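Local coordinates for protein multicopper oxidase (Pseudomonas thermotolerans, PDB 6VOW) that probably oxidises phenolic and related substrates one electron at a time and passes the electrons through its copper centres to dioxygen, as laccases do, at residues Met49-Gly54 and Leu200-Ala205; Pro53-Pro58 and Asp177-Phe182; Pro313-Asp318 and Ala426-Asn431; Gly394-Val399 and Pro409-Thr414. All blocks are in the same frame, centred on the assembly; numbering follows the deposited sequence.

Contact 1: Met49-Gly54 and Leu200-Ala205; sequences MELVPG and LTTVNA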
loop_
_atom_site.group_PDB
_atom_site.type_symbol
_atom_site.label_atom_id
_atom_site.label_comp_id
_atom_site.label_asym_id
_atom_site.label_seq_id
_atom_site.Cartn_x
_atom_site.Cartn_y
_atom_site.Cartn_z
ATOM N N MET A 49 15.895 -11.261 12.727
ATOM C CA MET A 49 15.524 -10.016 13.366
ATOM C C MET A 49 15.132 -10.279 14.773
ATOM O O MET A 49 14.460 -11.259 15.037
ATOM C CB MET A 49 14.304 -9.517 12.699
ATOM C CG MET A 49 14.586 -9.094 11.331
ATOM S SD MET A 49 13.173 -8.286 10.706
ATOM C CE MET A 49 12.890 -6.871 11.802
ATOM N N GLU A 50 15.527 -9.368 15.659
ATOM C CA GLU A 50 15.241 -9.445 17.115
ATOM C C GLU A 50 14.103 -8.537 17.210
ATOM O O GLU A 50 14.298 -7.357 17.446
ATOM C CB GLU A 50 16.429 -8.928 17.990
ATOM C CG GLU A 50 16.538 -9.440 19.448
ATOM C CD GLU A 50 17.732 -8.843 20.215
ATOM O OE1 GLU A 50 18.646 -8.184 19.607
ATOM O OE2 GLU A 50 17.737 -9.023 21.459
ATOM N N LEU A 51 12.923 -9.040 16.900
ATOM C CA LEU A 51 11.699 -8.244 17.091
ATOM C C LEU A 51 11.199 -8.344 18.497
ATOM O O LEU A 51 10.637 -7.397 19.033
ATOM C CB LEU A 51 10.597 -8.772 16.212
ATOM C CG LEU A 51 10.466 -8.310 14.785
ATOM C CD1 LEU A 51 9.452 -9.221 14.157
ATOM C CD2 LEU A 51 9.969 -6.906 14.724
ATOM N N VAL A 52 11.322 -9.542 19.053
ATOM C CA VAL A 52 11.007 -9.756 20.421
ATOM C C VAL A 52 12.368 -9.822 21.055
ATOM O O VAL A 52 13.144 -10.712 20.677
ATOM C CB VAL A 52 10.215 -11.050 20.593
ATOM C CG1 VAL A 52 10.052 -11.414 22.049
ATOM C CG2 VAL A 52 8.837 -10.883 19.986
ATOM N N PRO A 53 12.693 -8.852 21.970
ATOM C CA PRO A 53 13.975 -8.930 22.651
ATOM C C PRO A 53 14.307 -10.379 23.013
ATOM O O PRO A 53 13.394 -11.179 23.341
ATOM C CB PRO A 53 13.769 -8.033 23.886
ATOM C CG PRO A 53 12.926 -6.928 23.352
ATOM C CD PRO A 53 11.997 -7.605 22.339
ATOM N N GLY A 54 15.583 -10.723 22.821
ATOM C CA GLY A 54 16.132 -11.984 23.278
ATOM C C GLY A 54 15.793 -13.182 22.417
ATOM O O GLY A 54 16.050 -14.303 22.828
ATOM N N LEU A 200 2.362 -8.209 16.712
ATOM C CA LEU A 200 3.367 -7.205 17.133
ATOM C C LEU A 200 3.495 -6.050 16.115
ATOM O O LEU A 200 4.038 -6.194 14.962
ATOM C CB LEU A 200 4.711 -7.852 17.443
ATOM C CG LEU A 200 5.755 -6.849 17.964
ATOM C CD1 LEU A 200 5.259 -6.077 19.180
ATOM C CD2 LEU A 200 7.086 -7.556 18.266
ATOM N N THR A 201 2.997 -4.899 16.540
ATOM C CA THR A 201 2.944 -3.737 15.652
ATOM C C THR A 201 4.274 -3.052 15.771
ATOM O O THR A 201 4.893 -3.042 16.825
ATOM C CB THR A 201 1.784 -2.831 16.004
ATOM O OG1 THR A 201 0.563 -3.531 15.699
ATOM C CG2 THR A 201 1.791 -1.616 15.186
ATOM N N THR A 202 4.754 -2.594 14.638
ATOM C CA THR A 202 6.029 -1.944 14.535
ATOM C C THR A 202 5.834 -0.797 13.530
ATOM O O THR A 202 4.975 -0.810 12.649
ATOM C CB THR A 202 7.115 -2.863 13.961
ATOM O OG1 THR A 202 6.641 -3.424 12.748
ATOM C CG2 THR A 202 7.587 -3.996 14.934
ATOM N N VAL A 203 6.656 0.200 13.728
ATOM C CA VAL A 203 6.831 1.302 12.821
ATOM C C VAL A 203 8.267 1.234 12.486
ATOM O O VAL A 203 9.106 1.359 13.402
ATOM C CB VAL A 203 6.525 2.638 13.502
ATOM C CG1 VAL A 203 7.190 3.784 12.772
ATOM C CG2 VAL A 203 5.033 2.859 13.492
ATOM N N ASN A 204 8.545 1.036 11.194
ATOM C CA ASN A 204 9.945 0.882 10.705
ATOM C C ASN A 204 10.686 -0.200 11.463
ATOM O O ASN A 204 11.815 -0.016 11.901
ATOM C CB ASN A 204 10.681 2.249 10.806
ATOM C CG ASN A 204 9.995 3.354 9.979
ATOM O OD1 ASN A 204 9.250 3.083 9.061
ATOM N ND2 ASN A 204 10.253 4.594 10.310
ATOM N N ALA A 205 10.019 -1.342 11.678
ATOM C CA ALA A 205 10.627 -2.536 12.401
ATOM C C ALA A 205 10.762 -2.449 13.922
ATOM O O ALA A 205 11.292 -3.395 14.557
ATOM C CB ALA A 205 11.994 -2.862 11.846
#
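Leu51 meets Leu200 near its base and Thr202 and Ala205 at its tip. Its CB lies 4.2 Å from Leu200 CD2. CG is anti to the carbonyl carbon (chi1 -86°), which carries the branch point across to the facing segment although the side chain starts out alongside it. At the tip CD2 does the touching. This methyl reaches Thr202 CG2 at 3.8 Å, the two side chains crossing at about a right angle. The same methyl rests against the backbone oxygen of Ala205, with Leu51 CD2 to Ala205 O also 3.8 Å. Leu51 also packs on Trp174 of strand 165-174.

Multicopper oxidases of this kind are built from cupredoxin domains. Here the loop between antiparallel strands 37-49 and 57-62 of one domain meets strand 200-203, which forms an edge of the neighbouring six-stranded sheet. No hydrogen bond crosses between the two segments.

Leu200 comes the other way. Its CD2 touches Leu51 O at 3.6 Å. It also meets a methyl of the next residue, Val52 CG2, at 4.1 Å. At the far end Met49 bends at chi3 (60°), so that its CE turns to Ala205 CB at 4.1 Å. Thr202 offers only its methyl to the loop. Its OG1 hydrogen-bonds Lys172 O on strand 165-174, the next strand of the sheet.

The loop is also tied to itself. Gly54 N donates to Glu50 OE2 at 3.1 Å, nearly straight at 168°, and uses the anti lone pair of that oxygen.

Contact 2: Pro53-Pro58 and Asp177-Phe182; sequences PGHVTP and DEQGAF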
loop_
_atom_site.group_PDB
_atom_site.type_symbol
_atom_site.label_atom_id
_atom_site.label_comp_id
_atom_site.label_asym_id
_atom_site.label_seq_id
_atom_site.Cartn_x
_atom_site.Cartn_y
_atom_site.Cartn_z
ATOM N N PRO A 53 12.693 -8.852 21.970
ATOM C CA PRO A 53 13.975 -8.930 22.651
ATOM C C PRO A 53 14.307 -10.379 23.013
ATOM O O PRO A 53 13.394 -11.179 23.341
ATOM C CB PRO A 53 13.769 -8.033 23.886
ATOM C CG PRO A 53 12.926 -6.928 23.352
ATOM C CD PRO A 53 11.997 -7.605 22.339
ATOM N N GLY A 54 15.583 -10.723 22.821
ATOM C CA GLY A 54 16.132 -11.984 23.278
ATOM C C GLY A 54 15.793 -13.182 22.417
ATOM O O GLY A 54 16.050 -14.303 22.828
ATOM N N HIS A 55 15.233 -12.941 21.243
ATOM C CA HIS A 55 14.660 -13.988 20.363
ATOM C C HIS A 55 14.826 -13.630 18.905
ATOM O O HIS A 55 14.747 -12.469 18.507
ATOM C CB HIS A 55 13.164 -14.137 20.570
ATOM C CG HIS A 55 12.793 -14.871 21.814
ATOM N ND1 HIS A 55 12.739 -16.250 21.874
ATOM C CD2 HIS A 55 12.427 -14.420 23.037
ATOM C CE1 HIS A 55 12.373 -16.614 23.088
ATOM N NE2 HIS A 55 12.161 -15.523 23.809
ATOM N N VAL A 56 14.976 -14.664 18.103
ATOM C CA VAL A 56 15.278 -14.515 16.693
ATOM C C VAL A 56 14.045 -14.803 16.021
ATOM O O VAL A 56 13.431 -15.812 16.291
ATOM C CB VAL A 56 16.304 -15.520 16.189
ATOM C CG1 VAL A 56 16.247 -15.644 14.656
ATOM C CG2 VAL A 56 17.679 -15.058 16.642
ATOM N N THR A 57 13.703 -13.921 15.108
ATOM C CA THR A 57 12.612 -14.127 14.231
ATOM C C THR A 57 13.255 -14.308 12.873
ATOM O O THR A 57 14.144 -13.510 12.461
ATOM C CB THR A 57 11.706 -12.941 14.202
ATOM O OG1 THR A 57 11.104 -12.774 15.492
ATOM C CG2 THR A 57 10.645 -13.217 13.149
ATOM N N PRO A 58 12.850 -15.388 12.196
ATOM C CA PRO A 58 13.615 -15.742 11.020
ATOM C C PRO A 58 13.017 -15.056 9.797
ATOM O O PRO A 58 12.464 -15.715 9.004
ATOM C CB PRO A 58 13.488 -17.273 10.989
ATOM C CG PRO A 58 12.104 -17.529 11.525
ATOM C CD PRO A 58 11.953 -16.494 12.614
ATOM N N ASP A 177 4.862 -14.803 17.780
ATOM C CA ASP A 177 4.356 -15.001 19.150
ATOM C C ASP A 177 5.228 -14.221 20.117
ATOM O O ASP A 177 6.023 -13.426 19.719
ATOM C CB ASP A 177 4.221 -16.496 19.518
ATOM C CG ASP A 177 5.577 -17.249 19.531
ATOM O OD1 ASP A 177 6.624 -16.598 19.364
ATOM O OD2 ASP A 177 5.615 -18.488 19.746
ATOM N N GLU A 178 5.076 -14.463 21.401
ATOM C CA GLU A 178 5.929 -13.894 22.406
ATOM C C GLU A 178 7.418 -14.322 22.425
ATOM O O GLU A 178 8.196 -13.687 23.169
ATOM C CB GLU A 178 5.277 -14.078 23.810
ATOM C CG GLU A 178 4.202 -13.025 24.160
ATOM C CD GLU A 178 2.765 -13.468 23.959
ATOM O OE1 GLU A 178 2.499 -14.363 23.110
ATOM O OE2 GLU A 178 1.897 -12.883 24.665
ATOM N N GLN A 179 7.841 -15.335 21.649
ATOM C CA GLN A 179 9.278 -15.800 21.611
ATOM C C GLN A 179 9.944 -15.615 20.211
ATOM O O GLN A 179 10.978 -16.254 19.817
ATOM C CB GLN A 179 9.354 -17.236 22.142
ATOM C CG GLN A 179 9.128 -17.296 23.668
ATOM C CD GLN A 179 7.645 -17.387 24.062
ATOM O OE1 GLN A 179 6.906 -18.265 23.616
ATOM N NE2 GLN A 179 7.215 -16.494 24.922
ATOM N N GLY A 180 9.334 -14.689 19.475
ATOM C CA GLY A 180 9.755 -14.350 18.176
ATOM C C GLY A 180 9.393 -15.250 17.038
ATOM O O GLY A 180 9.711 -14.881 15.891
ATOM N N ALA A 181 8.715 -16.386 17.291
ATOM C CA ALA A 181 8.441 -17.333 16.217
ATOM C C ALA A 181 7.247 -16.887 15.451
ATOM O O ALA A 181 6.268 -16.391 16.023
ATOM C CB ALA A 181 8.168 -18.708 16.755
ATOM N N PHE A 182 7.285 -17.134 14.153
ATOM C CA PHE A 182 6.143 -16.875 13.324
ATOM C C PHE A 182 4.976 -17.833 13.634
ATOM O O PHE A 182 5.161 -19.053 13.892
ATOM C CB PHE A 182 6.485 -16.986 11.836
ATOM C CG PHE A 182 7.408 -15.894 11.319
ATOM C CD1 PHE A 182 7.020 -14.566 11.343
ATOM C CD2 PHE A 182 8.640 -16.206 10.791
ATOM C CE1 PHE A 182 7.855 -13.542 10.875
ATOM C CE2 PHE A 182 9.467 -15.203 10.306
ATOM C CZ PHE A 182 9.067 -13.864 10.347
#
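A type I beta turn from Asp177 to Gly180 meets the loop that enters strand 57-62, where two cupredoxin domains come together. The turn is braced from within. Asp177 OD1 accepts from Gln179 N, forming an Asx turn, and from Ala181 N; the two N-H groups reach it from opposite faces of the carboxylate.

Across the contact, Thr57 OG1 donates to Gly180 O at 2.6 Å. The donor lies in the carbonyl plane, on a lone pair, with a C=O...donor angle of 122°. With chi1 at -65° for OG1, the other branch, Thr57 CG2, is anti to the backbone N and lies over one face of the Phe182 ring, 3.7 Å from its centroid. Gly180 has a positive phi, and its backbone comes close to His55 and Thr57.

His55 lies alongside Gln179, both side chains pointing the same way. Gln179 CB sits over the imidazole face as a CH-pi contact, 3.6 Å from the ring centroid. The imidazole and amide planes are 62° apart.

Pro58 and Phe182 slide past each other in opposite directions, with Pro58 CD 3.6 Å from Phe182 CE2. In the plane of the phenyl ring, Pro58 O meets its edge at Phe182 CE2, 3.3 Å away.

Contact 3: Pro313-Asp318 and Ala426-Asn431; sequences PVAEPD and ALVADN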
loop_
_atom_site.group_PDB
_atom_site.type_symbol
_atom_site.label_atom_id
_atom_site.label_comp_id
_atom_site.label_asym_id
_atom_site.label_seq_id
_atom_site.Cartn_x
_atom_site.Cartn_y
_atom_site.Cartn_z
ATOM N N PRO A 313 -0.631 13.043 -13.113
ATOM C CA PRO A 313 -1.216 12.996 -14.440
ATOM C C PRO A 313 -2.046 11.725 -14.705
ATOM O O PRO A 313 -1.667 10.882 -15.522
ATOM C CB PRO A 313 0.028 13.014 -15.369
ATOM C CG PRO A 313 1.046 12.273 -14.572
ATOM C CD PRO A 313 0.847 12.807 -13.178
ATOM N N VAL A 314 -3.187 11.631 -14.042
ATOM C CA VAL A 314 -4.070 10.489 -14.133
ATOM C C VAL A 314 -5.225 10.887 -15.030
ATOM O O VAL A 314 -5.652 12.005 -15.068
ATOM C CB VAL A 314 -4.610 10.148 -12.755
ATOM C CG1 VAL A 314 -5.236 8.776 -12.764
ATOM C CG2 VAL A 314 -3.538 10.218 -11.711
ATOM N N ALA A 315 -5.741 9.923 -15.756
ATOM C CA ALA A 315 -6.754 10.182 -16.753
ATOM C C ALA A 315 -8.104 10.425 -16.057
ATOM O O ALA A 315 -8.630 9.546 -15.410
ATOM C CB ALA A 315 -6.804 8.992 -17.737
ATOM N N GLU A 316 -8.625 11.648 -16.155
ATOM C CA GLU A 316 -9.903 11.997 -15.568
ATOM C C GLU A 316 -10.952 11.055 -16.063
ATOM O O GLU A 316 -11.133 10.898 -17.258
ATOM C CB GLU A 316 -10.304 13.429 -15.921
ATOM C CG GLU A 316 -11.452 13.969 -15.079
ATOM C CD GLU A 316 -11.242 13.836 -13.571
ATOM O OE1 GLU A 316 -10.413 14.611 -13.012
ATOM O OE2 GLU A 316 -11.918 12.961 -12.948
ATOM N N PRO A 317 -11.610 10.360 -15.162
ATOM C CA PRO A 317 -12.775 9.685 -15.690
ATOM C C PRO A 317 -13.821 10.772 -15.950
ATOM O O PRO A 317 -13.884 11.770 -15.203
ATOM C CB PRO A 317 -13.139 8.673 -14.596
ATOM C CG PRO A 317 -11.888 8.545 -13.815
ATOM C CD PRO A 317 -11.318 9.932 -13.803
ATOM N N ASP A 318 -14.532 10.588 -17.073
ATOM C CA ASP A 318 -15.641 11.389 -17.630
ATOM C C ASP A 318 -16.931 10.554 -17.310
ATOM O O ASP A 318 -17.258 9.597 -18.027
ATOM C CB ASP A 318 -15.407 11.630 -19.190
ATOM C CG ASP A 318 -16.687 12.042 -19.943
ATOM O OD1 ASP A 318 -17.759 12.098 -19.305
ATOM O OD2 ASP A 318 -16.635 12.324 -21.185
ATOM N N ALA A 426 -14.519 5.044 -10.313
ATOM C CA ALA A 426 -14.398 5.271 -11.736
ATOM C C ALA A 426 -12.944 5.407 -12.222
ATOM O O ALA A 426 -12.091 5.961 -11.546
ATOM C CB ALA A 426 -15.189 6.521 -12.078
ATOM N N LEU A 427 -12.705 4.889 -13.423
ATOM C CA LEU A 427 -11.392 4.778 -13.991
ATOM C C LEU A 427 -11.441 4.965 -15.461
ATOM O O LEU A 427 -12.488 4.764 -16.077
ATOM C CB LEU A 427 -10.838 3.382 -13.741
ATOM C CG LEU A 427 -11.690 2.194 -14.199
ATOM C CD1 LEU A 427 -11.049 1.567 -15.376
ATOM C CD2 LEU A 427 -11.863 1.090 -13.139
ATOM N N VAL A 428 -10.280 5.332 -16.022
ATOM C CA VAL A 428 -9.976 5.181 -17.432
ATOM C C VAL A 428 -9.141 3.939 -17.595
ATOM O O VAL A 428 -8.203 3.747 -16.862
ATOM C CB VAL A 428 -9.238 6.420 -17.989
ATOM C CG1 VAL A 428 -8.955 6.272 -19.526
ATOM C CG2 VAL A 428 -10.057 7.695 -17.611
ATOM N N ALA A 429 -9.521 3.080 -18.555
ATOM C CA ALA A 429 -8.839 1.811 -18.802
ATOM C C ALA A 429 -7.665 2.147 -19.706
ATOM O O ALA A 429 -7.646 1.875 -20.883
ATOM C CB ALA A 429 -9.784 0.798 -19.389
ATOM N N ASP A 430 -6.671 2.691 -19.025
ATOM C CA ASP A 430 -5.553 3.485 -19.515
ATOM C C ASP A 430 -4.416 2.645 -20.056
ATOM O O ASP A 430 -3.674 3.075 -20.884
ATOM C CB ASP A 430 -4.961 4.175 -18.251
ATOM C CG ASP A 430 -4.675 5.621 -18.445
ATOM O OD1 ASP A 430 -4.391 6.068 -19.603
ATOM O OD2 ASP A 430 -4.733 6.329 -17.392
ATOM N N ASN A 431 -4.242 1.470 -19.471
ATOM C CA ASN A 431 -2.972 0.749 -19.454
ATOM C C ASN A 431 -3.395 -0.685 -19.871
ATOM O O ASN A 431 -4.204 -1.342 -19.157
ATOM C CB ASN A 431 -2.430 0.927 -18.011
ATOM C CG ASN A 431 -1.090 0.361 -17.796
ATOM O OD1 ASN A 431 -0.486 -0.164 -18.695
ATOM N ND2 ASN A 431 -0.600 0.486 -16.592
#
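Val428 and Pro317 carry the tight part of this contact. It lies against a cupredoxin sheet, where strand 422-428 runs between strands 375-382 and 397-402. The 313-318 segment has no regular structure; it belongs to the link that leads into strand 323-329 at one margin of that sheet. No hydrogen bond joins the two segments.

Val428 CG2 is the main point of touch. It is anti to the carbonyl carbon (chi1 -178°, measured to CG1) and pushes into the bend of the loop. Two backbone oxygens receive it, Ala315 O at 3.2 Å and Glu316 O at 3.4 Å from Val428 CG2. Ala315 CB closes on the same methyl at 3.5 Å. Next to it the Pro317 ring lies on the strand backbone, its CG 3.4 Å from Ala426 O. The CB atoms of Pro317 and Ala426 meet at 3.9 Å. Leu427 points to the other face of the sheet, against Phe378 and Phe397. Phe411 of the neighbouring hairpin packs on Pro317 and Val314.

The other side is looser. The exposed Glu316 starts out away from the strand, and its OE2 forms a salt bridge with Lys398 of the neighbouring hairpin. The chain of the other segment makes an inverse gamma turn centred on Ala429. Asp430 then touches the loop by one carboxylate oxygen alone, which also has a long, weak ion pair with Arg99. That oxygen, Asp430 OD2, lies 3.4 Å from the methyl carbon Ala315 CB.

Contact 4: Gly394-Val399 and Pro409-Thr414; sequences GMVFKV and PYFTDT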
loop_
_atom_site.group_PDB
_atom_site.type_symbol
_atom_site.label_atom_id
_atom_site.label_comp_id
_atom_site.label_asym_id
_atom_site.label_seq_id
_atom_site.Cartn_x
_atom_site.Cartn_y
_atom_site.Cartn_z
ATOM N N GLY A 394 -2.385 -1.603 -11.947
ATOM C CA GLY A 394 -2.194 -1.063 -13.282
ATOM C C GLY A 394 -2.757 0.283 -13.519
ATOM O O GLY A 394 -2.341 0.934 -14.447
ATOM N N MET A 395 -3.723 0.648 -12.688
ATOM C CA MET A 395 -4.598 1.740 -12.904
ATOM C C MET A 395 -4.976 2.382 -11.607
ATOM O O MET A 395 -4.899 1.803 -10.538
ATOM C CB MET A 395 -5.848 1.258 -13.578
ATOM C CG MET A 395 -5.764 1.330 -15.100
ATOM S SD MET A 395 -6.319 -0.122 -16.005
ATOM C CE MET A 395 -7.954 -0.432 -15.393
ATOM N N VAL A 396 -5.384 3.621 -11.743
ATOM C CA VAL A 396 -5.798 4.412 -10.624
ATOM C C VAL A 396 -7.272 4.699 -10.799
ATOM O O VAL A 396 -7.684 5.081 -11.886
ATOM C CB VAL A 396 -4.973 5.693 -10.622
ATOM C CG1 VAL A 396 -5.741 6.817 -10.038
ATOM C CG2 VAL A 396 -3.699 5.448 -9.815
ATOM N N PHE A 397 -8.068 4.528 -9.752
ATOM C CA PHE A 397 -9.462 4.877 -9.899
ATOM C C PHE A 397 -9.754 6.055 -9.000
ATOM O O PHE A 397 -9.005 6.345 -8.066
ATOM C CB PHE A 397 -10.404 3.691 -9.628
ATOM C CG PHE A 397 -10.155 3.017 -8.327
ATOM C CD1 PHE A 397 -10.686 3.525 -7.156
ATOM C CD2 PHE A 397 -9.388 1.864 -8.273
ATOM C CE1 PHE A 397 -10.408 2.868 -5.931
ATOM C CE2 PHE A 397 -9.143 1.204 -7.107
ATOM C CZ PHE A 397 -9.654 1.694 -5.923
ATOM N N LYS A 398 -10.826 6.736 -9.326
ATOM C CA LYS A 398 -11.339 7.866 -8.570
ATOM C C LYS A 398 -12.557 7.424 -7.810
ATOM O O LYS A 398 -13.492 6.885 -8.385
ATOM C CB LYS A 398 -11.762 8.984 -9.544
ATOM C CG LYS A 398 -12.119 10.284 -8.865
ATOM C CD LYS A 398 -12.329 11.402 -9.821
ATOM C CE LYS A 398 -12.025 12.722 -9.142
ATOM N NZ LYS A 398 -12.222 13.815 -10.152
ATOM N N VAL A 399 -12.565 7.654 -6.526
ATOM C CA VAL A 399 -13.649 7.230 -5.647
ATOM C C VAL A 399 -14.741 8.243 -5.736
ATOM O O VAL A 399 -14.526 9.453 -5.480
ATOM C CB VAL A 399 -13.167 7.189 -4.201
ATOM C CG1 VAL A 399 -14.257 6.674 -3.267
ATOM C CG2 VAL A 399 -11.956 6.301 -4.114
ATOM N N PRO A 409 -14.369 13.135 -3.575
ATOM C CA PRO A 409 -13.829 12.256 -4.599
ATOM C C PRO A 409 -12.357 12.381 -4.720
ATOM O O PRO A 409 -11.852 13.502 -4.778
ATOM C CB PRO A 409 -14.461 12.803 -5.894
ATOM C CG PRO A 409 -15.731 13.378 -5.459
ATOM C CD PRO A 409 -15.409 14.042 -4.147
ATOM N N TYR A 410 -11.682 11.237 -4.813
ATOM C CA TYR A 410 -10.239 11.233 -4.839
ATOM C C TYR A 410 -9.793 10.028 -5.598
ATOM O O TYR A 410 -10.602 9.102 -5.835
ATOM C CB TYR A 410 -9.684 11.215 -3.403
ATOM C CG TYR A 410 -10.060 9.960 -2.615
ATOM C CD1 TYR A 410 -11.373 9.706 -2.207
ATOM C CD2 TYR A 410 -9.075 9.024 -2.273
ATOM C CE1 TYR A 410 -11.682 8.545 -1.493
ATOM C CE2 TYR A 410 -9.348 7.913 -1.545
ATOM C CZ TYR A 410 -10.648 7.671 -1.164
ATOM O OH TYR A 410 -10.819 6.534 -0.458
ATOM N N PHE A 411 -8.539 10.078 -6.020
ATOM C CA PHE A 411 -7.860 9.030 -6.795
ATOM C C PHE A 411 -7.039 8.173 -5.902
ATOM O O PHE A 411 -6.381 8.647 -5.017
ATOM C CB PHE A 411 -6.872 9.616 -7.811
ATOM C CG PHE A 411 -7.533 10.172 -9.064
ATOM C CD1 PHE A 411 -7.964 9.309 -10.084
ATOM C CD2 PHE A 411 -7.649 11.547 -9.237
ATOM C CE1 PHE A 411 -8.580 9.788 -11.205
ATOM C CE2 PHE A 411 -8.246 12.065 -10.395
ATOM C CZ PHE A 411 -8.710 11.178 -11.373
ATOM N N THR A 412 -7.008 6.903 -6.194
ATOM C CA THR A 412 -6.361 5.916 -5.363
ATOM C C THR A 412 -6.344 4.627 -6.137
ATOM O O THR A 412 -7.075 4.504 -7.092
ATOM C CB THR A 412 -7.136 5.770 -4.020
ATOM O OG1 THR A 412 -6.546 4.753 -3.255
ATOM C CG2 THR A 412 -8.588 5.460 -4.234
ATOM N N ASP A 413 -5.475 3.686 -5.723
ATOM C CA ASP A 413 -5.388 2.314 -6.224
ATOM C C ASP A 413 -6.162 1.368 -5.262
ATOM O O ASP A 413 -6.381 0.153 -5.542
ATOM C CB ASP A 413 -3.919 1.890 -6.372
ATOM C CG ASP A 413 -3.091 2.096 -5.074
ATOM O OD1 ASP A 413 -3.411 1.416 -4.070
ATOM O OD2 ASP A 413 -2.119 2.926 -5.030
ATOM N N THR A 414 -6.611 1.923 -4.128
ATOM C CA THR A 414 -7.300 1.121 -3.130
ATOM C C THR A 414 -8.443 1.797 -2.455
ATOM O O THR A 414 -8.346 2.920 -2.099
ATOM C CB THR A 414 -6.262 0.612 -2.150
ATOM O OG1 THR A 414 -5.410 -0.168 -2.946
ATOM C CG2 THR A 414 -6.834 -0.366 -1.093
#
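Phe397 and Thr412 form the hydrogen-bonded antiparallel pair at the open end of a beta hairpin, strands 397-402 and 410-412, in a cupredoxin sheet. Phe397 N donates to Thr412 O at 2.8 Å. Thr412 N returns the bond to Phe397 O over the same length.

Phe397, Val399, Tyr410 and Thr412 share one face of the hairpin. Phe397 CG stands between the backbone N and carbonyl carbon (chi1 52°), which folds the ring back over its partner strand. Thr412 O then sits over the ring centre, 3.5 Å above the plane. Val399 CG2 lies over the Tyr410 ring, 3.7 Å from its centroid, offset toward the rim. Val399 CG2 and Thr412 CG2 are packed tightly, at 3.5 Å.

The opposite face carries Lys398 and Phe411. The lysine chain is extended and runs over the phenyl face, its CB 4.1 Å from the Phe411 centroid. Lys398 NZ continues to a salt bridge with Glu316. On the same ring, Val396 CG1 approaches Phe411 CD1 at 3.3 Å.

Further out, the chain just after strand 410-412 reaches the copper site. Asp413 OD1 hydrogen-bonds His96 NE2, and OD2 makes a salt bridge with Arg267. Thr414 OG1 hydrogen-bonds His391 ND1. Both histidines line the pocket of the Cu-O-Cu linkage, so Asp413 and Thr414 are second-shell residues that probably orient them. The two are themselves linked: Thr414 OG1 donates to Asp413 OD1 at 2.8 Å, on the anti lone pair of that oxygen.

The contacts form two pairs on opposite sides of the chain's centre. Contacts 1 and 2 share Pro53 and Gly54, and their centres are about 9 Å apart. Met49 O and Thr57 N, 2.8 Å apart, join them at the base of the same loop. Contacts 3 and 4 also have centres about 9 Å apart and reach one sheet; Lys398 N lies 2.7 Å from Ala426 O. Contact 4 is nested within the chain loop that contact 3 closes. It is the one beside the coppers, with the Asp413 side chain about 6 Å from a copper ion. The centres of contacts 1 and 4 are about 32 Å apart.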